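Local coordinates for CEP104 (Gallus gallus, PDB 5JO8), which is a centriolar protein whose TOG domain, the part described here, is a helical-repeat module that probably binds tubulin or microtubules, at residues E24-K29 with G48-S53; R93-I98 with P137-R142; H176-L181 with E195-L200; M217-G222 with L236-G241. One frame throughout, in Å; residues are numbered along the deposited sequence.

Contact 1 of 4, residues E24-K29 with G48-S53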
loop_
_atom_site.group_PDB
_atom_site.type_symbol
_atom_site.label_atom_id
_atom_site.label_comp_id
_atom_site.label_asym_id
_atom_site.label_seq_id
_atom_site.Cartn_x
_atom_site.Cartn_y
_atom_site.Cartn_z
ATOM N N GLU A 24 0.093 -2.054 30.802
ATOM C CA GLU A 24 -0.988 -1.333 31.462
ATOM C C GLU A 24 -2.346 -1.854 30.994
ATOM O O GLU A 24 -2.456 -2.425 29.905
ATOM C CB GLU A 24 -0.871 0.172 31.219
ATOM C CG GLU A 24 -1.009 0.578 29.776
ATOM C CD GLU A 24 0.322 0.627 29.052
ATOM O OE1 GLU A 24 0.463 1.479 28.148
ATOM O OE2 GLU A 24 1.223 -0.175 29.377
ATOM N N PRO A 25 -3.386 -1.676 31.823
ATOM C CA PRO A 25 -4.707 -2.186 31.455
ATOM C C PRO A 25 -5.254 -1.505 30.205
ATOM O O PRO A 25 -4.940 -0.342 29.943
ATOM C CB PRO A 25 -5.568 -1.840 32.676
ATOM C CG PRO A 25 -4.863 -0.704 33.326
ATOM C CD PRO A 25 -3.407 -1.000 33.134
ATOM N N LEU A 26 -6.044 -2.249 29.440
ATOM C CA LEU A 26 -6.718 -1.722 28.259
ATOM C C LEU A 26 -7.816 -0.747 28.662
ATOM O O LEU A 26 -8.597 -1.025 29.572
ATOM C CB LEU A 26 -7.327 -2.866 27.442
ATOM C CG LEU A 26 -6.368 -3.784 26.679
ATOM C CD1 LEU A 26 -7.108 -4.961 26.073
ATOM C CD2 LEU A 26 -5.641 -3.003 25.593
ATOM N N SER A 27 -7.873 0.394 27.980
ATOM C CA SER A 27 -8.961 1.347 28.171
ATOM C C SER A 27 -10.281 0.672 27.831
ATOM O O SER A 27 -10.305 -0.367 27.169
ATOM C CB SER A 27 -8.775 2.564 27.266
ATOM O OG SER A 27 -9.221 2.279 25.950
ATOM N N GLU A 28 -11.386 1.259 28.278
ATOM C CA GLU A 28 -12.701 0.703 27.981
ATOM C C GLU A 28 -12.959 0.720 26.477
ATOM O O GLU A 28 -13.610 -0.174 25.938
ATOM C CB GLU A 28 -13.796 1.478 28.714
ATOM C CG GLU A 28 -13.753 1.333 30.225
ATOM C CD GLU A 28 -14.836 2.139 30.916
ATOM O OE1 GLU A 28 -15.372 3.077 30.288
ATOM O OE2 GLU A 28 -15.153 1.832 32.085
ATOM N N LYS A 29 -12.436 1.744 25.812
ATOM C CA LYS A 29 -12.533 1.868 24.362
ATOM C C LYS A 29 -11.876 0.662 23.686
ATOM O O LYS A 29 -12.448 0.055 22.780
ATOM C CB LYS A 29 -11.858 3.166 23.916
ATOM C CG LYS A 29 -12.242 3.662 22.531
ATOM C CD LYS A 29 -11.740 5.088 22.327
ATOM C CE LYS A 29 -12.195 5.670 20.997
ATOM N NZ LYS A 29 -11.540 5.010 19.834
ATOM N N GLY A 48 -0.414 -5.919 25.618
ATOM C CA GLY A 48 0.935 -5.639 25.148
ATOM C C GLY A 48 0.934 -4.838 23.853
ATOM O O GLY A 48 1.653 -3.847 23.724
ATOM N N ALA A 49 0.119 -5.259 22.892
ATOM C CA ALA A 49 0.019 -4.553 21.609
ATOM C C ALA A 49 -0.429 -3.094 21.758
ATOM O O ALA A 49 -0.059 -2.234 20.953
ATOM C CB ALA A 49 -0.918 -5.303 20.658
ATOM N N TYR A 50 -1.231 -2.815 22.783
ATOM C CA TYR A 50 -1.743 -1.464 23.014
ATOM C C TYR A 50 -0.876 -0.671 23.987
ATOM O O TYR A 50 -1.182 0.485 24.285
ATOM C CB TYR A 50 -3.173 -1.513 23.565
ATOM C CG TYR A 50 -4.274 -1.666 22.532
ATOM C CD1 TYR A 50 -4.438 -2.849 21.830
ATOM C CD2 TYR A 50 -5.176 -0.639 22.294
ATOM C CE1 TYR A 50 -5.451 -2.994 20.902
ATOM C CE2 TYR A 50 -6.187 -0.772 21.364
ATOM C CZ TYR A 50 -6.322 -1.952 20.669
ATOM O OH TYR A 50 -7.329 -2.106 19.740
ATOM N N SER A 51 0.198 -1.282 24.477
ATOM C CA SER A 51 1.019 -0.671 25.526
ATOM C C SER A 51 1.713 0.616 25.074
ATOM O O SER A 51 2.065 0.774 23.907
ATOM C CB SER A 51 2.067 -1.662 26.035
ATOM O OG SER A 51 2.986 -1.033 26.919
ATOM N N LYS A 52 1.917 1.528 26.016
ATOM C CA LYS A 52 2.691 2.732 25.738
ATOM C C LYS A 52 4.181 2.402 25.664
ATOM O O LYS A 52 4.983 3.205 25.189
ATOM C CB LYS A 52 2.408 3.816 26.782
ATOM C CG LYS A 52 1.005 4.411 26.683
ATOM C CD LYS A 52 0.764 5.034 25.313
ATOM C CE LYS A 52 -0.687 5.459 25.138
ATOM N NZ LYS A 52 -1.620 4.297 25.202
ATOM N N SER A 53 4.543 1.208 26.117
ATOM C CA SER A 53 5.914 0.731 26.037
ATOM C C SER A 53 6.173 0.045 24.693
ATOM O O SER A 53 5.540 -0.959 24.367
ATOM C CB SER A 53 6.189 -0.242 27.185
ATOM O OG SER A 53 7.341 -1.020 26.920
#
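The carboxylate of Glu24 meets the turn that follows helix 43-49 with both of its oxygens, a small example of one carboxylate joining the segment before helix 28-33 to the link between helices 43-49 and 54-69. Its OE1 accepts from the backbone N of Lys52 at 2.6 Å, with an N-H...O angle of 158°. Its OE2 takes the hydroxyl of Ser51, OG to OE2 3.1 Å. Both donors come to the syn side of the carboxylate and lie somewhat out of its plane, 31° in the case of the serine. With CG wedged between backbone N and carbonyl carbon (chi1 63°) and a further bend at chi2, the Glu24 chain is bent so that its carboxylate reaches the turn.

Ser51 OG is gripped from a second direction, since it accepts from the backbone N of Ser53 at 2.8 Å. This closes an ST turn just before helix 54-69, where Ser53 holds the N-cap position, so Glu24 binds the very hydroxyl that shapes the link between the two helices. The ammonium of Lys52 stays beyond salt-bridge distance, NZ to Glu24 OE1 being 4.6 Å, though its charge may still favour the carboxylate.

The apolar part is simpler. Leu26 sets its CD2 methyl against the root of the Tyr50 side chain, 3.5 Å from CB, and approaches the ring obliquely; the two side chains cross at about a right angle. Leu26 also touches Glu43, Val46 and Ser47 of helix 43-49. Tyr50 OH is hydrogen-bonded to Glu33 of helix 28-33, and its ring makes a cation-pi contact with Arg93.

Contact 2 of 4, residues R93-I98 with P137-R142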
loop_
_atom_site.group_PDB
_atom_site.type_symbol
_atom_site.label_atom_id
_atom_site.label_comp_id
_atom_site.label_asym_id
_atom_site.label_seq_id
_atom_site.Cartn_x
_atom_site.Cartn_y
_atom_site.Cartn_z
ATOM N N ARG A 93 -3.181 -1.615 13.194
ATOM C CA ARG A 93 -2.812 -0.653 14.230
ATOM C C ARG A 93 -1.323 -0.343 14.210
ATOM O O ARG A 93 -0.917 0.824 14.279
ATOM C CB ARG A 93 -3.152 -1.210 15.620
ATOM C CG ARG A 93 -4.627 -1.351 15.917
ATOM C CD ARG A 93 -4.834 -1.654 17.407
ATOM N NE ARG A 93 -4.445 -0.518 18.253
ATOM C CZ ARG A 93 -3.311 -0.424 18.944
ATOM N NH1 ARG A 93 -2.416 -1.407 18.925
ATOM N NH2 ARG A 93 -3.071 0.662 19.669
ATOM N N ALA A 94 -0.510 -1.390 14.139
ATOM C CA ALA A 94 0.937 -1.257 14.288
ATOM C C ALA A 94 1.633 -0.642 13.069
ATOM O O ALA A 94 2.765 -0.153 13.171
ATOM C CB ALA A 94 1.552 -2.593 14.648
ATOM N N ILE A 95 0.947 -0.650 11.930
ATOM C CA ILE A 95 1.440 0.012 10.723
ATOM C C ILE A 95 1.565 1.511 10.968
ATOM O O ILE A 95 2.387 2.174 10.331
ATOM C CB ILE A 95 0.575 -0.358 9.493
ATOM C CG1 ILE A 95 1.010 -1.716 8.955
ATOM C CG2 ILE A 95 0.685 0.683 8.379
ATOM C CD1 ILE A 95 0.019 -2.334 7.969
ATOM N N LYS A 96 0.777 2.034 11.909
ATOM C CA LYS A 96 0.870 3.450 12.306
ATOM C C LYS A 96 1.982 3.752 13.322
ATOM O O LYS A 96 2.179 4.914 13.684
ATOM C CB LYS A 96 -0.446 3.934 12.918
ATOM C CG LYS A 96 -1.706 3.690 12.104
ATOM C CD LYS A 96 -2.917 4.208 12.880
ATOM C CE LYS A 96 -4.181 4.245 12.035
ATOM N NZ LYS A 96 -4.571 2.893 11.552
ATOM N N ASP A 97 2.713 2.743 13.788
ATOM C CA ASP A 97 3.633 2.971 14.896
ATOM C C ASP A 97 4.826 3.852 14.553
ATOM O O ASP A 97 5.471 3.678 13.528
ATOM C CB ASP A 97 4.116 1.660 15.498
ATOM C CG ASP A 97 4.412 1.787 16.970
ATOM O OD1 ASP A 97 5.487 2.322 17.319
ATOM O OD2 ASP A 97 3.556 1.380 17.778
ATOM N N ILE A 98 5.128 4.769 15.464
ATOM C CA ILE A 98 6.229 5.706 15.292
ATOM C C ILE A 98 7.572 5.013 15.501
ATOM O O ILE A 98 8.595 5.475 14.999
ATOM C CB ILE A 98 6.049 6.917 16.229
ATOM C CG1 ILE A 98 6.908 8.097 15.778
ATOM C CG2 ILE A 98 6.363 6.536 17.666
ATOM C CD1 ILE A 98 6.530 9.403 16.456
ATOM N N PRO A 137 -3.943 0.879 2.852
ATOM C CA PRO A 137 -4.139 2.317 3.103
ATOM C C PRO A 137 -3.205 2.867 4.176
ATOM O O PRO A 137 -2.639 3.956 4.021
ATOM C CB PRO A 137 -5.588 2.391 3.567
ATOM C CG PRO A 137 -6.243 1.233 2.877
ATOM C CD PRO A 137 -5.214 0.139 2.940
ATOM N N GLY A 138 -3.009 2.110 5.248
ATOM C CA GLY A 138 -2.086 2.526 6.279
ATOM C C GLY A 138 -0.645 2.567 5.803
ATOM O O GLY A 138 0.125 3.461 6.183
ATOM N N LEU A 139 -0.257 1.594 4.984
ATOM C CA LEU A 139 1.107 1.559 4.455
ATOM C C LEU A 139 1.329 2.776 3.572
ATOM O O LEU A 139 2.382 3.427 3.640
ATOM C CB LEU A 139 1.346 0.282 3.657
ATOM C CG LEU A 139 1.417 -0.989 4.500
ATOM C CD1 LEU A 139 1.271 -2.195 3.608
ATOM C CD2 LEU A 139 2.745 -1.038 5.261
ATOM N N LEU A 140 0.324 3.095 2.771
ATOM C CA LEU A 140 0.419 4.276 1.910
ATOM C C LEU A 140 0.556 5.555 2.722
ATOM O O LEU A 140 1.299 6.459 2.338
ATOM C CB LEU A 140 -0.757 4.352 0.932
ATOM C CG LEU A 140 -0.508 3.477 -0.293
ATOM C CD1 LEU A 140 -1.784 3.297 -1.092
ATOM C CD2 LEU A 140 0.583 4.089 -1.178
ATOM N N SER A 141 -0.169 5.645 3.829
ATOM C CA SER A 141 -0.057 6.806 4.709
ATOM C C SER A 141 1.373 7.027 5.185
ATOM O O SER A 141 1.826 8.162 5.264
ATOM C CB SER A 141 -0.992 6.673 5.915
ATOM O OG SER A 141 -2.334 6.911 5.543
ATOM N N ARG A 142 2.083 5.947 5.492
ATOM C CA ARG A 142 3.446 6.054 6.009
ATOM C C ARG A 142 4.412 6.540 4.931
ATOM O O ARG A 142 5.468 7.062 5.244
ATOM C CB ARG A 142 3.950 4.727 6.588
ATOM C CG ARG A 142 3.060 4.120 7.682
ATOM C CD ARG A 142 2.662 5.117 8.769
ATOM N NE ARG A 142 3.805 5.794 9.386
ATOM C CZ ARG A 142 4.558 5.289 10.358
ATOM N NH1 ARG A 142 4.316 4.078 10.843
ATOM N NH2 ARG A 142 5.571 5.996 10.846
#
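Three successive bends of the same sense, chi1 -55°, chi2 -49° and chi3 -54°, curl the Arg142 side chain round and lay its guanidinium beside the turn that follows helix 77-94. Across from it, Ile95 has CG2 anti to its backbone N, which turns that methyl onto the backbone of Gly138 while CD1 runs on to Leu139.

The curled arginine illustrates how a single nitrogen can hold a turn by its carbonyls. NH1 donates to Ile95 O at 2.8 Å, with the acceptor essentially in the guanidinium plane, and also to Asp97 O at 3.0 Å. The second bond is less regular: the nitrogen stands above the Asp97 carbonyl plane and not on a lone pair. The intervening carbonyl, Lys96 O, lies over one face of the guanidinium. All three carbonyls belong to the type I turn from Ala94 to Asp97.

Beside this polar grip the isoleucine packs tightly. CG2 of Ile95 reaches Gly138 C at 3.5 Å, an approach made possible because glycine presents bare backbone there. Its CD1 rests 4.0 Å from Leu139 CG, the two side chains crossing at about a right angle.

Asp97 directs its carboxylate elsewhere, to a salt bridge with Arg57, and Arg142 also makes a cation-pi contact with Phe103 of helix 100-121. The contact thus joins the turn after helix 77-94 to the C-terminal part of helix 125-142, with helix 100-121 between them in sequence; Leu139 continues onto Leu107 of that helix and onto Ile158 and Met161 of helix 148-163.

Contact 3 of 4, residues H176-L181 with E195-L200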
loop_
_atom_site.group_PDB
_atom_site.type_symbol
_atom_site.label_atom_id
_atom_site.label_comp_id
_atom_site.label_asym_id
_atom_site.label_seq_id
_atom_site.Cartn_x
_atom_site.Cartn_y
_atom_site.Cartn_z
ATOM N N HIS A 176 -5.376 0.563 -6.312
ATOM C CA HIS A 176 -5.304 1.476 -5.180
ATOM C C HIS A 176 -4.362 2.644 -5.492
ATOM O O HIS A 176 -4.657 3.791 -5.171
ATOM C CB HIS A 176 -4.796 0.735 -3.946
ATOM C CG HIS A 176 -5.309 1.286 -2.654
ATOM N ND1 HIS A 176 -4.926 2.515 -2.160
ATOM C CD2 HIS A 176 -6.170 0.769 -1.746
ATOM C CE1 HIS A 176 -5.531 2.735 -1.006
ATOM N NE2 HIS A 176 -6.294 1.690 -0.734
ATOM N N LEU A 177 -3.228 2.334 -6.112
ATOM C CA LEU A 177 -2.213 3.351 -6.411
ATOM C C LEU A 177 -2.645 4.424 -7.418
ATOM O O LEU A 177 -2.136 5.548 -7.360
ATOM C CB LEU A 177 -0.929 2.688 -6.892
ATOM C CG LEU A 177 -0.117 1.916 -5.854
ATOM C CD1 LEU A 177 1.035 1.259 -6.534
ATOM C CD2 LEU A 177 0.360 2.780 -4.686
ATOM N N VAL A 178 -3.552 4.084 -8.332
ATOM C CA VAL A 178 -4.010 5.040 -9.349
ATOM C C VAL A 178 -5.269 5.821 -8.992
ATOM O O VAL A 178 -5.845 6.507 -9.833
ATOM C CB VAL A 178 -4.118 4.407 -10.753
ATOM C CG1 VAL A 178 -2.783 3.834 -11.187
ATOM C CG2 VAL A 178 -5.226 3.360 -10.800
ATOM N N GLN A 179 -5.697 5.726 -7.739
ATOM C CA GLN A 179 -6.849 6.507 -7.317
ATOM C C GLN A 179 -6.487 7.989 -7.277
ATOM O O GLN A 179 -5.313 8.339 -7.195
ATOM C CB GLN A 179 -7.379 6.005 -5.969
ATOM C CG GLN A 179 -7.965 4.591 -6.050
ATOM C CD GLN A 179 -8.909 4.419 -7.240
ATOM O OE1 GLN A 179 -10.009 4.976 -7.258
ATOM N NE2 GLN A 179 -8.473 3.658 -8.247
ATOM N N LEU A 180 -7.498 8.848 -7.357
ATOM C CA LEU A 180 -7.299 10.294 -7.463
ATOM C C LEU A 180 -6.308 10.846 -6.441
ATOM O O LEU A 180 -6.360 10.507 -5.261
ATOM C CB LEU A 180 -8.635 11.032 -7.320
ATOM C CG LEU A 180 -8.583 12.554 -7.471
ATOM C CD1 LEU A 180 -8.672 12.949 -8.940
ATOM C CD2 LEU A 180 -9.672 13.237 -6.651
ATOM N N LEU A 181 -5.401 11.689 -6.918
ATOM C CA LEU A 181 -4.482 12.414 -6.058
ATOM C C LEU A 181 -4.939 13.869 -6.066
ATOM O O LEU A 181 -4.948 14.508 -7.117
ATOM C CB LEU A 181 -3.064 12.303 -6.613
ATOM C CG LEU A 181 -1.914 12.896 -5.806
ATOM C CD1 LEU A 181 -1.632 12.059 -4.563
ATOM C CD2 LEU A 181 -0.675 13.012 -6.681
ATOM N N GLU A 195 5.737 8.168 -7.600
ATOM C CA GLU A 195 6.914 7.346 -7.788
ATOM C C GLU A 195 6.573 5.857 -7.739
ATOM O O GLU A 195 7.150 5.068 -8.489
ATOM C CB GLU A 195 7.980 7.684 -6.741
ATOM C CG GLU A 195 8.597 9.047 -6.906
ATOM C CD GLU A 195 9.560 9.364 -5.779
ATOM O OE1 GLU A 195 9.379 8.824 -4.662
ATOM O OE2 GLU A 195 10.499 10.144 -6.013
ATOM N N LEU A 196 5.653 5.483 -6.854
ATOM C CA LEU A 196 5.181 4.096 -6.778
ATOM C C LEU A 196 4.526 3.642 -8.076
ATOM O O LEU A 196 4.807 2.551 -8.577
ATOM C CB LEU A 196 4.209 3.903 -5.612
ATOM C CG LEU A 196 4.894 3.566 -4.287
ATOM C CD1 LEU A 196 3.927 3.700 -3.124
ATOM C CD2 LEU A 196 5.463 2.159 -4.342
ATOM N N VAL A 197 3.657 4.486 -8.623
ATOM C CA VAL A 197 3.018 4.186 -9.895
ATOM C C VAL A 197 4.086 4.056 -10.978
ATOM O O VAL A 197 4.094 3.078 -11.724
ATOM C CB VAL A 197 1.959 5.254 -10.277
ATOM C CG1 VAL A 197 1.446 5.018 -11.696
ATOM C CG2 VAL A 197 0.795 5.235 -9.283
ATOM N N GLU A 198 4.996 5.028 -11.058
ATOM C CA GLU A 198 5.998 5.009 -12.112
ATOM C C GLU A 198 6.816 3.731 -12.035
ATOM O O GLU A 198 7.078 3.083 -13.051
ATOM C CB GLU A 198 6.936 6.206 -11.990
ATOM C CG GLU A 198 7.988 6.260 -13.088
ATOM C CD GLU A 198 9.041 7.315 -12.850
ATOM O OE1 GLU A 198 9.626 7.778 -13.850
ATOM O OE2 GLU A 198 9.298 7.672 -11.677
ATOM N N CYS A 199 7.209 3.379 -10.819
ATOM C CA CYS A 199 8.065 2.229 -10.590
ATOM C C CYS A 199 7.345 0.923 -10.914
ATOM O O CYS A 199 7.848 0.089 -11.674
ATOM C CB CYS A 199 8.537 2.231 -9.136
ATOM S SG CYS A 199 9.434 0.758 -8.619
ATOM N N LEU A 200 6.159 0.747 -10.347
ATOM C CA LEU A 200 5.421 -0.493 -10.558
ATOM C C LEU A 200 4.907 -0.640 -11.990
ATOM O O LEU A 200 4.841 -1.751 -12.518
ATOM C CB LEU A 200 4.300 -0.653 -9.524
ATOM C CG LEU A 200 4.828 -1.021 -8.133
ATOM C CD1 LEU A 200 3.731 -0.938 -7.094
ATOM C CD2 LEU A 200 5.446 -2.407 -8.159
#
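Leu177 is directed toward helix 187-204 and meets three residues there, each with a different part of itself, a compact case of one leucine dividing its contacts among three residues of a helix. The two methyls part company at the tip. CD1 goes to Leu200 CD1 at 3.5 Å, a close methyl-to-methyl meeting, whereas CD2 settles against Leu196, 4.0 Å from its CD1 and almost as near its CB. The leucine crosses both of these partners at about a right angle. Leu196 and Leu200 stand one helical turn apart, so the fork of Leu177 spans the step between them.

Nearer the backbone, Val197 packs beside Leu177. Its CG1 is anti to the backbone N (chi1 172°), leaving CG2 to face across the contact, where it touches Leu177 CB at 3.9 Å and comes within 3.5 Å of Leu177 O. That carbonyl finds its hydrogen-bond partner in Arg193, which also binds the carbonyls of Gln179 and Leu180 and so holds the chain as it leaves helix 173-177. Val178, the first residue to depart from helical geometry, adds a longer contact, CG1 to Val197 CG2 at 4.3 Å.

All five touching residues are buried, and the side-chain contacts are all apolar. Leu140 of helix 125-142 backs Leu177, Leu200 goes on to helix 148-163, and Val197 goes on to Phe219 and Ile238. The end of a short helix packed through leucine and valine side chains against the next long helix is consistent with the continuous hydrophobic core of the HEAT-like helical repeats from which TOG domains are built.

Contact 4 of 4, residues M217-G222 with L236-G241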
loop_
_atom_site.group_PDB
_atom_site.type_symbol
_atom_site.label_atom_id
_atom_site.label_comp_id
_atom_site.label_asym_id
_atom_site.label_seq_id
_atom_site.Cartn_x
_atom_site.Cartn_y
_atom_site.Cartn_z
ATOM N N MET A 217 -3.631 6.956 -17.227
ATOM C CA MET A 217 -3.817 8.299 -17.761
ATOM C C MET A 217 -4.706 9.168 -16.869
ATOM O O MET A 217 -4.454 10.356 -16.703
ATOM C CB MET A 217 -4.355 8.266 -19.194
ATOM C CG MET A 217 -3.303 7.933 -20.242
ATOM S SD MET A 217 -1.849 9.001 -20.196
ATOM C CE MET A 217 -2.509 10.462 -20.974
ATOM N N LYS A 218 -5.760 8.578 -16.308
ATOM C CA LYS A 218 -6.594 9.335 -15.387
ATOM C C LYS A 218 -5.763 9.809 -14.193
ATOM O O LYS A 218 -5.789 10.982 -13.819
ATOM C CB LYS A 218 -7.793 8.510 -14.917
ATOM C CG LYS A 218 -8.533 9.159 -13.775
ATOM C CD LYS A 218 -9.697 8.316 -13.301
ATOM C CE LYS A 218 -10.907 8.465 -14.210
ATOM N NZ LYS A 218 -10.858 7.592 -15.417
ATOM N N PHE A 219 -5.000 8.887 -13.614
ATOM C CA PHE A 219 -4.137 9.223 -12.484
ATOM C C PHE A 219 -3.094 10.286 -12.834
ATOM O O PHE A 219 -2.982 11.309 -12.154
ATOM C CB PHE A 219 -3.442 7.968 -11.944
ATOM C CG PHE A 219 -2.394 8.266 -10.911
ATOM C CD1 PHE A 219 -2.749 8.545 -9.601
ATOM C CD2 PHE A 219 -1.040 8.301 -11.258
ATOM C CE1 PHE A 219 -1.781 8.836 -8.645
ATOM C CE2 PHE A 219 -0.069 8.588 -10.308
ATOM C CZ PHE A 219 -0.436 8.850 -9.002
ATOM N N ALA A 220 -2.336 10.036 -13.899
ATOM C CA ALA A 220 -1.232 10.917 -14.283
ATOM C C ALA A 220 -1.722 12.309 -14.662
ATOM O O ALA A 220 -1.103 13.305 -14.284
ATOM C CB ALA A 220 -0.439 10.302 -15.428
ATOM N N THR A 221 -2.830 12.392 -15.395
ATOM C CA THR A 221 -3.306 13.706 -15.802
ATOM C C THR A 221 -3.848 14.453 -14.581
ATOM O O THR A 221 -3.736 15.677 -14.489
ATOM C CB THR A 221 -4.342 13.654 -16.955
ATOM O OG1 THR A 221 -5.465 12.856 -16.570
ATOM C CG2 THR A 221 -3.716 13.073 -18.223
ATOM N N GLY A 222 -4.403 13.713 -13.628
ATOM C CA GLY A 222 -4.786 14.308 -12.364
ATOM C C GLY A 222 -3.580 14.884 -11.640
ATOM O O GLY A 222 -3.627 16.004 -11.126
ATOM N N LEU A 236 4.552 13.594 -15.693
ATOM C CA LEU A 236 5.008 13.707 -17.073
ATOM C C LEU A 236 5.802 12.483 -17.514
ATOM O O LEU A 236 5.594 11.969 -18.605
ATOM C CB LEU A 236 5.869 14.952 -17.246
ATOM C CG LEU A 236 5.159 16.289 -17.118
ATOM C CD1 LEU A 236 6.210 17.377 -16.992
ATOM C CD2 LEU A 236 4.272 16.520 -18.334
ATOM N N ARG A 237 6.722 12.025 -16.671
ATOM C CA ARG A 237 7.506 10.830 -16.987
ATOM C C ARG A 237 6.622 9.617 -17.234
ATOM O O ARG A 237 6.881 8.816 -18.132
ATOM C CB ARG A 237 8.504 10.517 -15.873
ATOM C CG ARG A 237 9.578 11.576 -15.709
ATOM C CD ARG A 237 10.854 10.982 -15.124
ATOM N NE ARG A 237 10.651 10.341 -13.827
ATOM C CZ ARG A 237 10.813 10.947 -12.653
ATOM N NH1 ARG A 237 11.171 12.225 -12.609
ATOM N NH2 ARG A 237 10.618 10.280 -11.522
ATOM N N ILE A 238 5.558 9.492 -16.444
ATOM C CA ILE A 238 4.635 8.382 -16.592
ATOM C C ILE A 238 3.963 8.463 -17.959
ATOM O O ILE A 238 3.884 7.473 -18.688
ATOM C CB ILE A 238 3.618 8.385 -15.440
ATOM C CG1 ILE A 238 4.272 7.913 -14.136
ATOM C CG2 ILE A 238 2.410 7.508 -15.765
ATOM C CD1 ILE A 238 3.453 8.221 -12.900
ATOM N N ILE A 239 3.502 9.657 -18.304
ATOM C CA ILE A 239 2.829 9.861 -19.576
ATOM C C ILE A 239 3.770 9.619 -20.759
ATOM O O ILE A 239 3.396 8.953 -21.725
ATOM C CB ILE A 239 2.151 11.232 -19.632
ATOM C CG1 ILE A 239 1.014 11.278 -18.608
ATOM C CG2 ILE A 239 1.600 11.507 -21.043
ATOM C CD1 ILE A 239 0.515 12.657 -18.318
ATOM N N PHE A 240 4.992 10.143 -20.678
ATOM C CA PHE A 240 5.967 9.941 -21.746
ATOM C C PHE A 240 6.267 8.457 -21.923
ATOM O O PHE A 240 6.401 7.969 -23.040
ATOM C CB PHE A 240 7.267 10.695 -21.449
ATOM C CG PHE A 240 7.181 12.178 -21.679
ATOM C CD1 PHE A 240 6.543 12.689 -22.801
ATOM C CD2 PHE A 240 7.750 13.064 -20.783
ATOM C CE1 PHE A 240 6.477 14.062 -23.019
ATOM C CE2 PHE A 240 7.690 14.435 -20.993
ATOM C CZ PHE A 240 7.048 14.934 -22.111
ATOM N N GLY A 241 6.369 7.741 -20.810
ATOM C CA GLY A 241 6.576 6.306 -20.855
ATOM C C GLY A 241 5.466 5.597 -21.612
ATOM O O GLY A 241 5.716 4.752 -22.474
#
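Two helices of the TOG domain, 213-223 and 229-245, are successive helices packed roughly antiparallel, as in the HEAT-like arrays of TOG domains. Their local axes approach to 9.2 Å with a crossing angle of -142°, and the small side chain of Ala220 lies at the centre, showing how an alanine lets a branched residue settle close to the opposite helix. Its CB meets Ile239 CG1 at 3.6 Å, and Ile238 CG2 at 4.0 Å, so two consecutive isoleucines share the one methyl between them.

Larger residues of helix 213-223 extend the contact. Met217, its chain bent at chi2 and chi3 (-54° and -77°), curls to place SD 4.0 Å from Ile239 CG1, crossing that side chain at about a right angle. Phe219 turns the edge of its ring to Ile238, whose CD1 lies near the ring plane, 4.4 Å from CE2. Thr221 adds a longer contact, CG2 to Ile239 CD1 at 4.3 Å; its hydroxyl is turned back into its own helix, OG1 donating to Met217 O at 2.7 Å. That carbonyl also takes the backbone N of Thr221, the two donors reaching it from opposite faces of its plane.

Phe219 passes the packing on to Arg193, Val194 and Val197 of helix 187-204, while Met217 leans on Ile250 and Tyr253 of helix 247-253. From the partner helix, Ile239 continues onto Leu270 and Phe274 of helix 265-276.

The four contacts come in series along the chain and follow one another through an all-helical array, from contact 1 near the N-terminal end to contact 4, their centres about 45 Å apart on opposite sides of the chain's centre. Neighbours touch directly. Arg93 ties contact 2 to contact 1, about 18 Å away, through Ala49 and Tyr50. Leu140 and Pro137 pack on His176 between contacts 2 and 3, centres about 17 Å apart, and Glu198 with Arg237 forms a salt bridge joining contacts 3 and 4, about 10 Å apart. Contacts 1 and 2 combine hydrogen bonds to turns with apolar packing, whereas contacts 3 and 4 are buried and apolar; together they link successive helices.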